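Local coordinates for glycosyl transferase family 8 (Streptococcus pneumoniae, PDB 5GVV), which transfers galactose from UDP-galactose to the terminal glucose of the already glycosylated serine-rich repeat protein PsrP, its third glycosylation step, at residues K366-E378 and S384-M397. Sequence-based numbering, arbitrary orientation.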
ATOM      1  N   LYS A 366      11.822 -13.743  37.574  1.00 23.45           N
ATOM      2  CA  LYS A 366      13.039 -13.156  38.144  1.00 26.60           C
ATOM      3  C   LYS A 366      13.501 -11.882  37.450  1.00 25.65           C
ATOM      4  O   LYS A 366      14.686 -11.744  37.131  1.00 25.04           O
ATOM      5  CB  LYS A 366      14.197 -14.161  38.148  1.00 29.81           C
ATOM      6  CG  LYS A 366      14.259 -15.066  39.370  1.00 32.04           C
ATOM      7  CD  LYS A 366      13.508 -16.356  39.125  1.00 37.24           C
ATOM      8  CE  LYS A 366      13.988 -17.033  37.849  1.00 37.63           C
ATOM      9  NZ  LYS A 366      13.076 -18.124  37.396  1.00 42.34           N
ATOM     10  N   LYS A 367      12.581 -10.948  37.231  1.00 24.26           N
ATOM     11  CA  LYS A 367      12.921  -9.696  36.562  1.00 20.68           C
ATOM     12  C   LYS A 367      13.195  -8.603  37.590  1.00 19.27           C
ATOM     13  O   LYS A 367      12.457  -8.471  38.569  1.00 18.70           O
ATOM     14  CB  LYS A 367      11.787  -9.271  35.629  1.00 16.02           C
ATOM     15  CG  LYS A 367      11.388 -10.335  34.600  1.00 20.94           C
ATOM     16  CD  LYS A 367      12.493 -10.578  33.575  1.00 16.86           C
ATOM     17  CE  LYS A 367      12.086 -11.646  32.564  1.00 19.52           C
ATOM     18  NZ  LYS A 367      13.111 -11.802  31.490  1.00 18.09           N
ATOM     19  N   PRO A 368      14.274  -7.827  37.382  1.00 17.34           N
ATOM     20  CA  PRO A 368      14.545  -6.657  38.222  1.00 20.53           C
ATOM     21  C   PRO A 368      13.466  -5.619  37.984  1.00 19.73           C
ATOM     22  O   PRO A 368      12.907  -5.576  36.883  1.00 16.10           O
ATOM     23  CB  PRO A 368      15.876  -6.136  37.674  1.00 20.07           C
ATOM     24  CG  PRO A 368      15.918  -6.616  36.256  1.00 22.95           C
ATOM     25  CD  PRO A 368      15.263  -7.972  36.300  1.00 19.98           C
HETATM   26  N   MSE A 369      13.173  -4.806  38.994  1.00 18.03           N
HETATM   27  CA  MSE A 369      12.129  -3.796  38.882  1.00 16.81           C
HETATM   28  C   MSE A 369      12.555  -2.530  39.619  1.00 18.33           C
HETATM   29  O   MSE A 369      13.068  -2.595  40.734  1.00 16.89           O
HETATM   30  CB  MSE A 369      10.810  -4.336  39.447  1.00 17.27           C
HETATM   31  CG  MSE A 369       9.675  -3.329  39.497  1.00 20.99           C
HETATM   32 SE   MSE A 369       8.021  -4.183  40.057  1.00 36.80          SE
HETATM   33  CE  MSE A 369       8.618  -4.941  41.756  1.00 23.60           C
ATOM     34  N   ILE A 370      12.367  -1.378  38.985  1.00 16.29           N
ATOM     35  CA  ILE A 370      12.714  -0.110  39.621  1.00 15.00           C
ATOM     36  C   ILE A 370      11.531   0.846  39.527  1.00 17.07           C
ATOM     37  O   ILE A 370      10.590   0.606  38.766  1.00 18.09           O
ATOM     38  CB  ILE A 370      13.974   0.521  38.999  1.00 15.89           C
ATOM     39  CG1 ILE A 370      13.737   0.867  37.526  1.00 16.47           C
ATOM     40  CG2 ILE A 370      15.163  -0.432  39.141  1.00 20.18           C
ATOM     41  CD1 ILE A 370      14.922   1.544  36.862  1.00 14.33           C
ATOM     42  N   ALA A 371      11.564   1.923  40.305  1.00 15.76           N
ATOM     43  CA  ALA A 371      10.422   2.832  40.353  1.00 17.44           C
ATOM     44  C   ALA A 371      10.846   4.260  40.665  1.00 16.83           C
ATOM     45  O   ALA A 371      12.002   4.509  41.025  1.00 17.94           O
ATOM     46  CB  ALA A 371       9.404   2.345  41.379  1.00 14.53           C
ATOM     47  N   PHE A 372       9.915   5.197  40.506  1.00 16.34           N
ATOM     48  CA  PHE A 372      10.122   6.562  40.985  1.00 17.66           C
ATOM     49  C   PHE A 372       9.579   6.676  42.400  1.00 18.88           C
ATOM     50  O   PHE A 372       8.758   5.854  42.809  1.00 18.70           O
ATOM     51  CB  PHE A 372       9.420   7.581  40.085  1.00 17.19           C
ATOM     52  CG  PHE A 372      10.188   7.927  38.836  1.00 18.65           C
ATOM     53  CD1 PHE A 372      11.403   8.596  38.918  1.00 17.71           C
ATOM     54  CD2 PHE A 372       9.687   7.602  37.583  1.00 18.81           C
ATOM     55  CE1 PHE A 372      12.111   8.924  37.771  1.00 18.69           C
ATOM     56  CE2 PHE A 372      10.387   7.927  36.428  1.00 18.09           C
ATOM     57  CZ  PHE A 372      11.601   8.592  36.525  1.00 16.02           C
ATOM     58  N   ASP A 373      10.029   7.697  43.133  1.00 16.84           N
ATOM     59  CA  ASP A 373       9.583   7.939  44.504  1.00 20.19           C
ATOM     60  C   ASP A 373       8.062   8.013  44.604  1.00 18.17           C
ATOM     61  O   ASP A 373       7.471   7.580  45.600  1.00 22.45           O
ATOM     62  CB  ASP A 373      10.209   9.236  45.049  1.00 18.27           C
ATOM     63  CG  ASP A 373      10.094  10.396  44.073  1.00 22.04           C
ATOM     64  OD1 ASP A 373       9.327  10.287  43.094  1.00 22.81           O
ATOM     65  OD2 ASP A 373      10.771  11.427  44.284  1.00 28.00           O
ATOM     66  N   ASN A 374       7.436   8.554  43.563  1.00 15.73           N
ATOM     67  CA  ASN A 374       5.989   8.751  43.551  1.00 18.19           C
ATOM     68  C   ASN A 374       5.207   7.700  42.748  1.00 17.30           C
ATOM     69  O   ASN A 374       4.012   7.876  42.504  1.00 20.98           O
ATOM     70  CB  ASN A 374       5.654  10.148  43.022  1.00 19.71           C
ATOM     71  CG  ASN A 374       6.099  10.346  41.584  1.00 19.19           C
ATOM     72  OD1 ASN A 374       6.887   9.562  41.057  1.00 18.01           O
ATOM     73  ND2 ASN A 374       5.608  11.405  40.946  1.00 20.96           N
ATOM     74  N   THR A 375       5.869   6.625  42.332  1.00 15.67           N
ATOM     75  CA  THR A 375       5.176   5.567  41.595  1.00 17.97           C
ATOM     76  C   THR A 375       5.342   4.186  42.229  1.00 19.97           C
ATOM     77  O   THR A 375       4.732   3.217  41.774  1.00 18.79           O
ATOM     78  CB  THR A 375       5.619   5.496  40.115  1.00 18.62           C
ATOM     79  OG1 THR A 375       7.016   5.180  40.041  1.00 17.78           O
ATOM     80  CG2 THR A 375       5.345   6.814  39.393  1.00 17.01           C
ATOM     81  N   CYS A 376       6.169   4.089  43.266  1.00 20.51           N
ATOM     82  CA  CYS A 376       6.327   2.812  43.956  1.00 21.72           C
ATOM     83  C   CYS A 376       5.035   2.470  44.689  1.00 23.20           C
ATOM     84  O   CYS A 376       4.343   3.360  45.196  1.00 24.07           O
ATOM     85  CB  CYS A 376       7.521   2.843  44.912  1.00 19.46           C
ATOM     86  SG  CYS A 376       7.602   4.293  45.953  1.00 31.49           S
ATOM     87  N   SER A 377       4.699   1.183  44.713  1.00 19.79           N
ATOM     88  CA  SER A 377       3.440   0.728  45.298  1.00 24.54           C
ATOM     89  C   SER A 377       3.353   1.022  46.791  1.00 27.55           C
ATOM     90  O   SER A 377       4.361   0.981  47.499  1.00 29.88           O
ATOM     91  CB  SER A 377       3.253  -0.770  45.054  1.00 28.02           C
ATOM     92  OG  SER A 377       2.183  -1.285  45.825  1.00 32.10           O
ATOM     93  N   GLU A 378       2.144   1.320  47.260  1.00 30.89           N
ATOM     94  CA  GLU A 378       1.906   1.567  48.678  1.00 35.54           C
ATOM     95  C   GLU A 378       1.913   0.246  49.445  1.00 35.17           C
ATOM     96  O   GLU A 378       2.150   0.216  50.652  1.00 38.84           O
ATOM     97  CB  GLU A 378       0.559   2.270  48.885  1.00 36.60           C
ATOM     98  CG  GLU A 378       0.367   3.549  48.068  1.00 44.74           C
ATOM     99  CD  GLU A 378      -0.902   4.300  48.449  1.00 59.38           C
ATOM    100  OE1 GLU A 378      -0.993   5.514  48.153  1.00 63.17           O
ATOM    101  OE2 GLU A 378      -1.806   3.677  49.047  1.00 59.33           O
ATOM    102  N   SER A 384      11.836  -4.145  48.007  1.00 23.12           N
ATOM    103  CA  SER A 384      11.255  -5.050  47.019  1.00 25.57           C
ATOM    104  C   SER A 384      11.590  -4.571  45.608  1.00 27.66           C
ATOM    105  O   SER A 384      11.473  -5.328  44.643  1.00 28.79           O
ATOM    106  CB  SER A 384       9.741  -5.169  47.199  1.00 26.45           C
ATOM    107  OG  SER A 384       9.417  -5.646  48.492  1.00 31.55           O
ATOM    108  N   TYR A 385      11.999  -3.308  45.504  1.00 20.71           N
ATOM    109  CA  TYR A 385      12.518  -2.744  44.260  1.00 22.49           C
ATOM    110  C   TYR A 385      14.043  -2.806  44.258  1.00 24.66           C
ATOM    111  O   TYR A 385      14.672  -2.726  45.316  1.00 23.89           O
ATOM    112  CB  TYR A 385      12.076  -1.282  44.113  1.00 17.97           C
ATOM    113  CG  TYR A 385      10.588  -1.106  43.906  1.00 19.26           C
ATOM    114  CD1 TYR A 385       9.741  -0.823  44.974  1.00 17.71           C
ATOM    115  CD2 TYR A 385      10.029  -1.229  42.640  1.00 18.41           C
ATOM    116  CE1 TYR A 385       8.378  -0.666  44.782  1.00 17.14           C
ATOM    117  CE2 TYR A 385       8.671  -1.077  42.440  1.00 15.98           C
ATOM    118  CZ  TYR A 385       7.853  -0.790  43.508  1.00 18.16           C
ATOM    119  OH  TYR A 385       6.498  -0.638  43.300  1.00 18.23           O
ATOM    120  N   GLU A 386      14.639  -2.948  43.077  1.00 20.93           N
ATOM    121  CA  GLU A 386      16.091  -2.864  42.956  1.00 22.59           C
ATOM    122  C   GLU A 386      16.559  -1.423  43.155  1.00 23.61           C
ATOM    123  O   GLU A 386      17.724  -1.172  43.473  1.00 28.30           O
ATOM    124  CB  GLU A 386      16.558  -3.369  41.591  1.00 22.22           C
ATOM    125  CG  GLU A 386      17.095  -4.801  41.575  1.00 25.02           C
ATOM    126  CD  GLU A 386      16.000  -5.844  41.478  1.00 31.51           C
ATOM    127  OE1 GLU A 386      16.332  -7.037  41.300  1.00 37.52           O
ATOM    128  OE2 GLU A 386      14.809  -5.475  41.575  1.00 31.08           O
ATOM    129  N   GLY A 387      15.642  -0.477  42.965  1.00 20.92           N
ATOM    130  CA  GLY A 387      15.958   0.930  43.121  1.00 21.32           C
ATOM    131  C   GLY A 387      14.734   1.822  43.018  1.00 19.63           C
ATOM    132  O   GLY A 387      13.832   1.552  42.225  1.00 16.92           O
ATOM    133  N   ILE A 388      14.708   2.881  43.825  1.00 16.87           N
ATOM    134  CA  ILE A 388      13.638   3.877  43.786  1.00 16.20           C
ATOM    135  C   ILE A 388      14.263   5.260  43.592  1.00 19.21           C
ATOM    136  O   ILE A 388      15.041   5.710  44.436  1.00 20.17           O
ATOM    137  CB  ILE A 388      12.823   3.865  45.092  1.00 18.42           C
ATOM    138  CG1 ILE A 388      12.142   2.510  45.290  1.00 18.44           C
ATOM    139  CG2 ILE A 388      11.796   4.988  45.093  1.00 15.61           C
ATOM    140  CD1 ILE A 388      11.450   2.366  46.645  1.00 22.43           C
ATOM    141  N   TYR A 389      13.912   5.932  42.495  1.00 15.98           N
ATOM    142  CA  TYR A 389      14.632   7.125  42.043  1.00 17.59           C
ATOM    143  C   TYR A 389      13.743   8.377  42.082  1.00 16.11           C
ATOM    144  O   TYR A 389      12.519   8.274  41.987  1.00 15.90           O
ATOM    145  CB  TYR A 389      15.233   6.868  40.640  1.00 18.18           C
ATOM    146  CG  TYR A 389      16.155   5.665  40.643  1.00 16.31           C
ATOM    147  CD1 TYR A 389      17.487   5.790  41.021  1.00 18.40           C
ATOM    148  CD2 TYR A 389      15.681   4.398  40.326  1.00 18.05           C
ATOM    149  CE1 TYR A 389      18.326   4.693  41.064  1.00 21.83           C
ATOM    150  CE2 TYR A 389      16.513   3.293  40.363  1.00 19.54           C
ATOM    151  CZ  TYR A 389      17.834   3.447  40.736  1.00 19.60           C
ATOM    152  OH  TYR A 389      18.676   2.357  40.778  1.00 22.48           O
ATOM    153  N   PRO A 390      14.351   9.565  42.262  1.00 16.40           N
ATOM    154  CA  PRO A 390      13.545  10.790  42.392  1.00 16.88           C
ATOM    155  C   PRO A 390      12.923  11.263  41.080  1.00 19.01           C
ATOM    156  O   PRO A 390      13.636  11.472  40.094  1.00 17.52           O
ATOM    157  CB  PRO A 390      14.554  11.828  42.906  1.00 16.62           C
ATOM    158  CG  PRO A 390      15.887  11.318  42.463  1.00 18.18           C
ATOM    159  CD  PRO A 390      15.785   9.814  42.501  1.00 16.68           C
ATOM    160  N   SER A 391      11.604  11.443  41.076  1.00 17.14           N
ATOM    161  CA  SER A 391      10.882  11.825  39.861  1.00 17.43           C
ATOM    162  C   SER A 391      11.219  13.224  39.352  1.00 22.50           C
ATOM    163  O   SER A 391      11.037  13.514  38.171  1.00 20.05           O
ATOM    164  CB  SER A 391       9.371  11.691  40.074  1.00 18.37           C
ATOM    165  OG  SER A 391       8.974  12.260  41.311  1.00 20.07           O
ATOM    166  N   SER A 392      11.704  14.094  40.229  1.00 16.07           N
ATOM    167  CA  SER A 392      12.076  15.432  39.787  1.00 21.00           C
ATOM    168  C   SER A 392      13.506  15.491  39.267  1.00 17.88           C
ATOM    169  O   SER A 392      13.951  16.528  38.775  1.00 21.28           O
ATOM    170  CB  SER A 392      11.845  16.456  40.892  1.00 23.49           C
ATOM    171  OG  SER A 392      10.460  16.716  41.020  1.00 26.83           O
ATOM    172  N   ILE A 393      14.224  14.376  39.380  1.00 18.69           N
ATOM    173  CA  ILE A 393      15.554  14.255  38.783  1.00 20.36           C
ATOM    174  C   ILE A 393      15.664  12.919  38.040  1.00 19.48           C
ATOM    175  O   ILE A 393      16.385  12.016  38.468  1.00 18.86           O
ATOM    176  CB  ILE A 393      16.653  14.377  39.850  1.00 20.07           C
ATOM    177  CG1 ILE A 393      16.410  15.613  40.708  1.00 21.20           C
ATOM    178  CG2 ILE A 393      18.045  14.489  39.222  1.00 19.89           C
ATOM    179  CD1 ILE A 393      16.861  15.446  42.081  1.00 21.88           C
ATOM    180  N   PRO A 394      14.942  12.797  36.912  1.00 16.96           N
ATOM    181  CA  PRO A 394      14.857  11.533  36.172  1.00 18.03           C
ATOM    182  C   PRO A 394      16.167  11.121  35.504  1.00 18.89           C
ATOM    183  O   PRO A 394      16.253   9.985  35.037  1.00 19.99           O
ATOM    184  CB  PRO A 394      13.793  11.818  35.109  1.00 18.35           C
ATOM    185  CG  PRO A 394      13.822  13.294  34.925  1.00 16.11           C
ATOM    186  CD  PRO A 394      14.117  13.849  36.290  1.00 20.38           C
ATOM    187  N   LYS A 395      17.151  12.019  35.453  1.00 18.22           N
ATOM    188  CA  LYS A 395      18.490  11.664  34.981  1.00 18.48           C
ATOM    189  C   LYS A 395      19.014  10.465  35.763  1.00 19.83           C
ATOM    190  O   LYS A 395      19.740   9.623  35.225  1.00 18.69           O
ATOM    191  CB  LYS A 395      19.457  12.832  35.180  1.00 20.81           C
ATOM    192  CG  LYS A 395      19.097  14.099  34.431  1.00 28.14           C
ATOM    193  CD  LYS A 395      18.893  15.271  35.397  1.00 25.96           C
ATOM    194  CE  LYS A 395      17.468  15.312  35.918  1.00 15.58           C
ATOM    195  NZ  LYS A 395      16.502  15.481  34.822  1.00 20.14           N
ATOM    196  N   LYS A 396      18.635  10.393  37.038  1.00 18.69           N
ATOM    197  CA  LYS A 396      19.064   9.309  37.914  1.00 18.85           C
ATOM    198  C   LYS A 396      18.500   7.948  37.500  1.00 17.78           C
ATOM    199  O   LYS A 396      19.171   6.922  37.653  1.00 17.40           O
ATOM    200  CB  LYS A 396      18.711   9.629  39.373  1.00 19.10           C
ATOM    201  CG  LYS A 396      19.551  10.768  39.954  1.00 21.96           C
ATOM    202  CD  LYS A 396      19.272  10.990  41.426  1.00 25.47           C
ATOM    203  CE  LYS A 396      20.388  11.803  42.078  1.00 29.77           C
ATOM    204  NZ  LYS A 396      20.706  13.058  41.337  1.00 30.66           N
HETATM  205  N   MSE A 397      17.276   7.920  36.983  1.00 15.70           N
HETATM  206  CA  MSE A 397      16.739   6.644  36.514  1.00 20.75           C
HETATM  207  C   MSE A 397      17.323   6.270  35.162  1.00 18.31           C
HETATM  208  O   MSE A 397      17.482   5.083  34.856  1.00 18.62           O
HETATM  209  CB  MSE A 397      15.214   6.631  36.441  1.00 19.51           C
HETATM  210  CG  MSE A 397      14.691   5.222  36.095  1.00 19.50           C
HETATM  211 SE   MSE A 397      12.785   5.132  35.952  0.49 26.53          SE
HETATM  212  CE  MSE A 397      12.359   5.252  37.833  1.00 16.12           C
TER
HETATM  213  O   HOH W   1      12.036  14.070  43.064  1.00 21.77           O
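The methyl CE of selenomethionine Met-397 sits squarely over the Phe-372 ring, 3.4 Å from the ring centroid and 3° off its normal, a CH-pi contact. Its SE lies over the same face, further from the ring normal, which adds a Met-aromatic contact. Met-397 reaches there with CG anti to its backbone N (chi1 -174°) and bends only at its last torsion, while its CG touches Ile-370 CD1. Pro-394 CA approaches the edge of the Phe-372 ring. Strands 369-372 and 387-389 run parallel, the latter the edge strand of a parallel sheet of Rossmann-like order 3-2-1-4-5-6, well away from the UDP site; Ala-371 N to Gly-387 O (3.0 Å) and Tyr-389 N to Ala-371 O (2.8 Å) set the register. On the other side of the sheet, Ala-371 CB lies over a face of the Tyr-385 ring, and selenomethionine Met-369 meets that ring obliquely through CG and SE. The ring's hydroxyl accepts a nearly straight bond from Ser-377 N (N to OH 2.9 Å, 171°) and also hydrogen-bonds Asp-348 OD2, at the end of the neighbouring strand 345-348. Past the strands, Ser-391 OG donates to the syn lone pair of Asp-373 OD1 at 2.7 Å. At the opposite end, Glu-386 OE2 receives Met-369 N from above the carboxylate plane, 3.1 Å away.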